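Long-range contacts in putative metal resistance protein (Proteus mirabilis, PDB 6C29), which is the N-terminal periplasmic, tandem immunoglobulin-fold part of the membrane protein ScsB, which primes the disulfide isomerase ScsC and probably acts as a protein-disulfide reductase: residues L8-N13 with T121-L125; P56-Q62 with N104-T110. All coordinates share one frame; numbering follows the deposited sequence. Where two conformers were deposited one is given.

How the interactions relate
Both contacts belong to the first immunoglobulin-fold domain, the one that matches the N-terminal domain of DsbD, and their centres lie 13 Å apart. Strands 57-60, 104-114 and 118-128 form one antiparallel sheet in that order. Interaction 2 (56-62 with 104-110) joins the first two strands, and interaction 1 (8-13 with 121-125) lays the N-terminal segment against the third. Backbone bonds link the two contacts directly: L125 N lies 2.8 Å from G107 O, and Y123 N 2.8 Å from L109 O. On one face L125 CD1 packs on I58 CD1 at 3.8 Å; on the other D122 accompanies V108 and bonds to T110.

Interaction 1: L8-N13 with T121-L125; sequences LTMPDN and TDYSL
At the edge of the immunoglobulin-fold sandwich, the short N-terminal strand 8-10 and its type I turn M10-N13 lie against strand 118-128, largely over the ring of Y123. M10, a selenomethionine, places CG over one face of that ring, 4.0 Å from its centroid and 27° off the normal, a CH-pi contact. Its chain, bent at chi2 and chi3, curls back so that CE comes to 3.5 Å from D122 O. T9 CA sits at the ring edge. Farther along, L8 reaches S124 O and L125 with one methyl, CD1 to L125 CD2 being 3.7 Å, while its backbone bonds to V18 of strand 16-24. At the turn, N13 swings its amide toward T121 with CG anti to the backbone N (chi1 -177°), leaving ND2 3.0 Å from T121 OG1; N13 OD1 is taken by H15 N. One water, in the plane of the Y123 ring, accepts from Y123 OH at 2.7 Å and from M10 N, and donates to N13 O. The axes of the short strands 8-10 and 121-125 come no nearer than 7.8 Å, too far for direct backbone pairing; the contact is made by side chains and by this water, which satisfies polar atoms from both segments and probably sets the direction of the hydroxyl.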
loop_
_atom_site.group_PDB
_atom_site.type_symbol
_atom_site.label_atom_id
_atom_site.label_comp_id
_atom_site.label_asym_id
_atom_site.label_seq_id
_atom_site.Cartn_x
_atom_site.Cartn_y
_atom_site.Cartn_z
ATOM N N LEU A 8 13.590 -15.204 6.020
ATOM C CA LEU A 8 13.914 -15.856 4.767
ATOM C C LEU A 8 14.734 -14.949 3.887
ATOM O O LEU A 8 14.426 -13.751 3.715
ATOM C CB LEU A 8 12.640 -16.253 4.022
ATOM C CG LEU A 8 11.631 -17.104 4.792
ATOM C CD1 LEU A 8 10.315 -17.191 3.979
ATOM C CD2 LEU A 8 12.221 -18.465 5.124
ATOM N N THR A 9 15.742 -15.535 3.268
ATOM C CA THR A 9 16.512 -14.861 2.246
ATOM C C THR A 9 16.569 -15.803 1.051
ATOM O O THR A 9 16.358 -17.027 1.177
ATOM C CB THR A 9 17.943 -14.484 2.696
ATOM O OG1 THR A 9 18.650 -15.670 3.059
ATOM C CG2 THR A 9 17.932 -13.531 3.892
HETATM N N MSE A 10 16.775 -15.216 -0.107
HETATM C CA MSE A 10 17.010 -15.951 -1.341
HETATM C C MSE A 10 18.407 -15.643 -1.815
HETATM O O MSE A 10 18.874 -14.490 -1.663
HETATM C CB MSE A 10 15.978 -15.536 -2.392
HETATM C CG MSE A 10 14.585 -16.035 -2.083
HETATM SE SE MSE A 10 14.527 -17.974 -2.247
HETATM C CE MSE A 10 14.439 -18.021 -4.189
ATOM N N PRO A 11 19.060 -16.634 -2.417
ATOM C CA PRO A 11 20.475 -16.509 -2.780
ATOM C C PRO A 11 20.804 -15.329 -3.701
ATOM O O PRO A 11 21.900 -14.761 -3.605
ATOM C CB PRO A 11 20.759 -17.843 -3.500
ATOM C CG PRO A 11 19.795 -18.799 -2.935
ATOM C CD PRO A 11 18.554 -18.007 -2.614
ATOM N N ASP A 12 19.875 -14.970 -4.580
ATOM C CA ASP A 12 20.090 -13.917 -5.572
ATOM C C ASP A 12 19.585 -12.547 -5.171
ATOM O O ASP A 12 19.558 -11.620 -5.978
ATOM C CB ASP A 12 19.472 -14.365 -6.877
ATOM C CG ASP A 12 20.269 -15.502 -7.489
ATOM O OD1 ASP A 12 21.387 -15.213 -7.981
ATOM O OD2 ASP A 12 19.828 -16.682 -7.412
ATOM N N ASN A 13 19.130 -12.430 -3.943
ATOM C CA ASN A 13 18.713 -11.129 -3.415
ATOM C C ASN A 13 19.386 -10.855 -2.076
ATOM O O ASN A 13 18.969 -11.406 -1.048
ATOM C CB ASN A 13 17.194 -11.100 -3.285
ATOM C CG ASN A 13 16.671 -9.757 -2.811
ATOM O OD1 ASN A 13 17.304 -9.100 -1.991
ATOM N ND2 ASN A 13 15.494 -9.365 -3.289
ATOM N N THR A 121 11.512 -10.973 -6.815
ATOM C CA THR A 121 12.069 -12.129 -6.113
ATOM C C THR A 121 10.923 -12.931 -5.518
ATOM O O THR A 121 10.067 -12.367 -4.860
ATOM C CB THR A 121 13.038 -11.703 -4.993
ATOM O OG1 THR A 121 14.005 -10.783 -5.515
ATOM C CG2 THR A 121 13.762 -12.925 -4.301
ATOM N N ASP A 122 10.943 -14.244 -5.695
ATOM C CA ASP A 122 9.938 -15.124 -5.096
ATOM C C ASP A 122 10.413 -15.697 -3.765
ATOM O O ASP A 122 11.520 -16.223 -3.682
ATOM C CB ASP A 122 9.596 -16.262 -6.038
ATOM C CG ASP A 122 8.685 -15.834 -7.171
ATOM O OD1 ASP A 122 8.206 -14.683 -7.180
ATOM O OD2 ASP A 122 8.419 -16.683 -8.058
ATOM N N TYR A 123 9.563 -15.624 -2.749
ATOM C CA TYR A 123 9.797 -16.213 -1.432
ATOM C C TYR A 123 8.703 -17.223 -1.137
ATOM O O TYR A 123 7.528 -16.891 -1.227
ATOM C CB TYR A 123 9.824 -15.127 -0.342
ATOM C CG TYR A 123 10.975 -14.174 -0.466
ATOM C CD1 TYR A 123 10.916 -13.079 -1.298
ATOM C CD2 TYR A 123 12.139 -14.355 0.260
ATOM C CE1 TYR A 123 11.981 -12.213 -1.433
ATOM C CE2 TYR A 123 13.197 -13.503 0.127
ATOM C CZ TYR A 123 13.116 -12.420 -0.703
ATOM O OH TYR A 123 14.167 -11.549 -0.862
ATOM N N SER A 124 9.068 -18.444 -0.767
ATOM C CA SER A 124 8.079 -19.458 -0.443
ATOM C C SER A 124 7.748 -19.382 1.031
ATOM O O SER A 124 8.637 -19.531 1.885
ATOM C CB SER A 124 8.594 -20.844 -0.803
ATOM O OG SER A 124 8.735 -20.958 -2.199
ATOM N N LEU A 125 6.476 -19.108 1.316
ATOM C CA LEU A 125 5.970 -18.956 2.679
ATOM C C LEU A 125 5.222 -20.231 3.049
ATOM O O LEU A 125 4.213 -20.535 2.471
ATOM C CB LEU A 125 5.046 -17.734 2.765
ATOM C CG LEU A 125 5.620 -16.459 2.183
ATOM C CD1 LEU A 125 4.541 -15.374 2.279
ATOM C CD2 LEU A 125 6.910 -16.070 2.918
HETATM O O HOH W 1 16.614 -12.221 0.002
#

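Interaction 2: P56-Q62 with N104-T110; sequences PEINWTQ and NLNGVLT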
loop_
_atom_site.group_PDB
_atom_site.type_symbol
_atom_site.label_atom_id
_atom_site.label_comp_id
_atom_site.label_asym_id
_atom_site.label_seq_id
_atom_site.Cartn_x
_atom_site.Cartn_y
_atom_site.Cartn_z
ATOM N N PRO A 56 3.982 -5.569 -4.561
ATOM C CA PRO A 56 4.193 -6.941 -4.053
ATOM C C PRO A 56 2.878 -7.690 -3.972
ATOM O O PRO A 56 1.822 -7.092 -3.787
ATOM C CB PRO A 56 4.782 -6.732 -2.660
ATOM C CG PRO A 56 4.392 -5.342 -2.282
ATOM C CD PRO A 56 4.293 -4.542 -3.551
ATOM N N GLU A 57 2.937 -9.014 -4.110
ATOM C CA GLU A 57 1.730 -9.829 -4.008
ATOM C C GLU A 57 2.072 -11.239 -3.553
ATOM O O GLU A 57 3.213 -11.660 -3.691
ATOM C CB GLU A 57 0.992 -9.864 -5.345
ATOM C CG GLU A 57 1.707 -10.618 -6.432
ATOM C CD GLU A 57 0.893 -10.665 -7.715
ATOM O OE1 GLU A 57 -0.045 -9.848 -7.854
ATOM O OE2 GLU A 57 1.138 -11.566 -8.544
ATOM N N ILE A 58 1.075 -11.950 -3.024
ATOM C CA ILE A 58 1.224 -13.342 -2.650
ATOM C C ILE A 58 0.197 -14.155 -3.410
ATOM O O ILE A 58 -0.987 -13.799 -3.456
ATOM C CB ILE A 58 1.031 -13.591 -1.135
ATOM C CG1 ILE A 58 2.117 -12.898 -0.324
ATOM C CG2 ILE A 58 1.075 -15.093 -0.840
ATOM C CD1 ILE A 58 1.860 -12.902 1.179
ATOM N N ASN A 59 0.653 -15.276 -3.948
ATOM C CA ASN A 59 -0.235 -16.270 -4.534
ATOM C C ASN A 59 -0.200 -17.512 -3.664
ATOM O O ASN A 59 0.844 -18.151 -3.498
ATOM C CB ASN A 59 0.186 -16.537 -5.968
ATOM C CG ASN A 59 -0.048 -15.311 -6.868
ATOM O OD1 ASN A 59 -1.179 -15.044 -7.290
ATOM N ND2 ASN A 59 1.017 -14.554 -7.154
ATOM N N TRP A 60 -1.345 -17.822 -3.062
ATOM C CA TRP A 60 -1.473 -18.970 -2.170
ATOM C C TRP A 60 -1.814 -20.208 -2.984
ATOM O O TRP A 60 -2.568 -20.133 -3.951
ATOM C CB TRP A 60 -2.561 -18.729 -1.127
ATOM C CG TRP A 60 -2.361 -17.491 -0.311
ATOM C CD1 TRP A 60 -3.011 -16.315 -0.457
ATOM C CD2 TRP A 60 -1.441 -17.310 0.778
ATOM N NE1 TRP A 60 -2.563 -15.407 0.462
ATOM C CE2 TRP A 60 -1.601 -15.990 1.236
ATOM C CE3 TRP A 60 -0.506 -18.131 1.404
ATOM C CZ2 TRP A 60 -0.859 -15.472 2.293
ATOM C CZ3 TRP A 60 0.235 -17.610 2.461
ATOM C CH2 TRP A 60 0.054 -16.298 2.886
ATOM N N THR A 61 -1.230 -21.330 -2.585
ATOM C CA THR A 61 -1.540 -22.635 -3.159
ATOM C C THR A 61 -2.967 -23.059 -2.804
ATOM O O THR A 61 -3.676 -23.624 -3.628
ATOM C CB THR A 61 -0.563 -23.693 -2.659
ATOM O OG1 THR A 61 0.763 -23.344 -3.069
ATOM C CG2 THR A 61 -0.938 -25.077 -3.189
ATOM N N GLN A 62 -3.345 -22.857 -1.548
ATOM C CA GLN A 62 -4.673 -23.203 -1.069
ATOM C C GLN A 62 -5.704 -22.268 -1.674
ATOM O O GLN A 62 -5.396 -21.118 -1.984
ATOM C CB GLN A 62 -4.750 -23.098 0.458
ATOM C CG GLN A 62 -3.998 -24.168 1.263
ATOM C CD GLN A 62 -2.480 -24.027 1.224
ATOM O OE1 GLN A 62 -1.956 -22.947 1.002
ATOM N NE2 GLN A 62 -1.772 -25.135 1.442
ATOM N N ASN A 104 -2.476 -26.081 6.968
ATOM C CA ASN A 104 -1.278 -25.559 6.349
ATOM C C ASN A 104 -1.603 -24.468 5.351
ATOM O O ASN A 104 -2.599 -24.527 4.619
ATOM C CB ASN A 104 -0.531 -26.699 5.672
ATOM C CG ASN A 104 -0.083 -27.746 6.664
ATOM O OD1 ASN A 104 0.933 -27.588 7.337
ATOM N ND2 ASN A 104 -0.865 -28.817 6.779
ATOM N N LEU A 105 -0.757 -23.460 5.333
ATOM C CA LEU A 105 -0.905 -22.385 4.395
ATOM C C LEU A 105 0.429 -22.212 3.703
ATOM O O LEU A 105 1.452 -21.998 4.345
ATOM C CB LEU A 105 -1.374 -21.130 5.120
ATOM C CG LEU A 105 -1.792 -19.946 4.266
ATOM C CD1 LEU A 105 -2.887 -20.294 3.305
ATOM C CD2 LEU A 105 -2.244 -18.862 5.203
ATOM N N ASN A 106 0.403 -22.365 2.389
ATOM C CA ASN A 106 1.578 -22.261 1.566
ATOM C C ASN A 106 1.330 -21.225 0.532
ATOM O O ASN A 106 0.270 -21.225 -0.093
ATOM C CB ASN A 106 1.910 -23.595 0.905
ATOM C CG ASN A 106 1.929 -24.721 1.891
ATOM O OD1 ASN A 106 0.946 -25.450 2.057
ATOM N ND2 ASN A 106 3.032 -24.837 2.604
ATOM N N GLY A 107 2.278 -20.321 0.369
ATOM C CA GLY A 107 2.132 -19.298 -0.650
ATOM C C GLY A 107 3.477 -18.890 -1.218
ATOM O O GLY A 107 4.530 -19.231 -0.698
ATOM N N VAL A 108 3.431 -18.171 -2.329
ATOM C CA VAL A 108 4.623 -17.589 -2.909
ATOM C C VAL A 108 4.446 -16.082 -2.963
ATOM O O VAL A 108 3.526 -15.567 -3.605
ATOM C CB VAL A 108 4.888 -18.126 -4.303
ATOM C CG1 VAL A 108 6.078 -17.401 -4.918
ATOM C CG2 VAL A 108 5.119 -19.636 -4.238
ATOM N N LEU A 109 5.300 -15.379 -2.239
ATOM C CA LEU A 109 5.378 -13.932 -2.276
ATOM C C LEU A 109 6.281 -13.523 -3.425
ATOM O O LEU A 109 7.458 -13.891 -3.424
ATOM C CB LEU A 109 5.950 -13.381 -0.967
ATOM C CG LEU A 109 6.407 -11.923 -0.958
ATOM C CD1 LEU A 109 5.226 -10.979 -1.060
ATOM C CD2 LEU A 109 7.240 -11.652 0.299
ATOM N N THR A 110 5.768 -12.753 -4.390
ATOM C CA THR A 110 6.613 -12.111 -5.387
ATOM C C THR A 110 6.895 -10.715 -4.864
ATOM O O THR A 110 6.026 -9.820 -4.906
ATOM C CB THR A 110 5.967 -12.072 -6.747
ATOM O OG1 THR A 110 5.694 -13.428 -7.179
ATOM C CG2 THR A 110 6.896 -11.348 -7.755
HETATM O O HOH W 2 3.421 -12.416 -9.150
HETATM O O HOH W 3 3.626 -14.980 -6.276
#
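Q62 and N106 grip each other through two hydrogen bonds. N106 N donates to Q62 OE1 at 2.8 Å in an almost straight line (174°), though it meets the oxygen tilted from the carbonyl plane; Q62 NE2 returns a bond to N106 OD1, in the carbonyl plane on a lone pair. The bend at chi2 (72°) turns the Q62 amide back along the neighbouring strand, where it continues the pairing beyond the last backbone bond, T61 N to N106 O. Two hydrogen-bonded antiparallel pairs precede it: N59 with V108, held by bonds of 2.9 Å (N59 N to V108 O) and 2.8 Å (V108 N to N59 O), and E57 with T110, whose E57 N to T110 O bond is longer. On the face that carries E57, N59, V108 and T110, N59 ND2 donates to E57 OE2 from above the carboxylate plane, and one water bridges N59 ND2, V108 O and T110 OG1, which also bonds to D122 of strand 118-128. On the opposite face, with I58, W60 and L109, the indole is sandwiched: I58 CG2 lies over the centre, 3.5 Å above the ring plane, and L105 CD2 covers the other side toward the rim in a CH-pi contact. G107, lacking a side chain, lets W60 CE3 approach its CA to 3.5 Å, while N106 O meets the ring edge in plane. I58 CG1 also touches L109 CD1 at 3.7 Å. This apolar face turns inward, onto I32 and L34 of strand 30-38 and I95 and L97 of strand 90-97 in the facing sheet, while strand 118-128 pairs with the other side of strand 104-114.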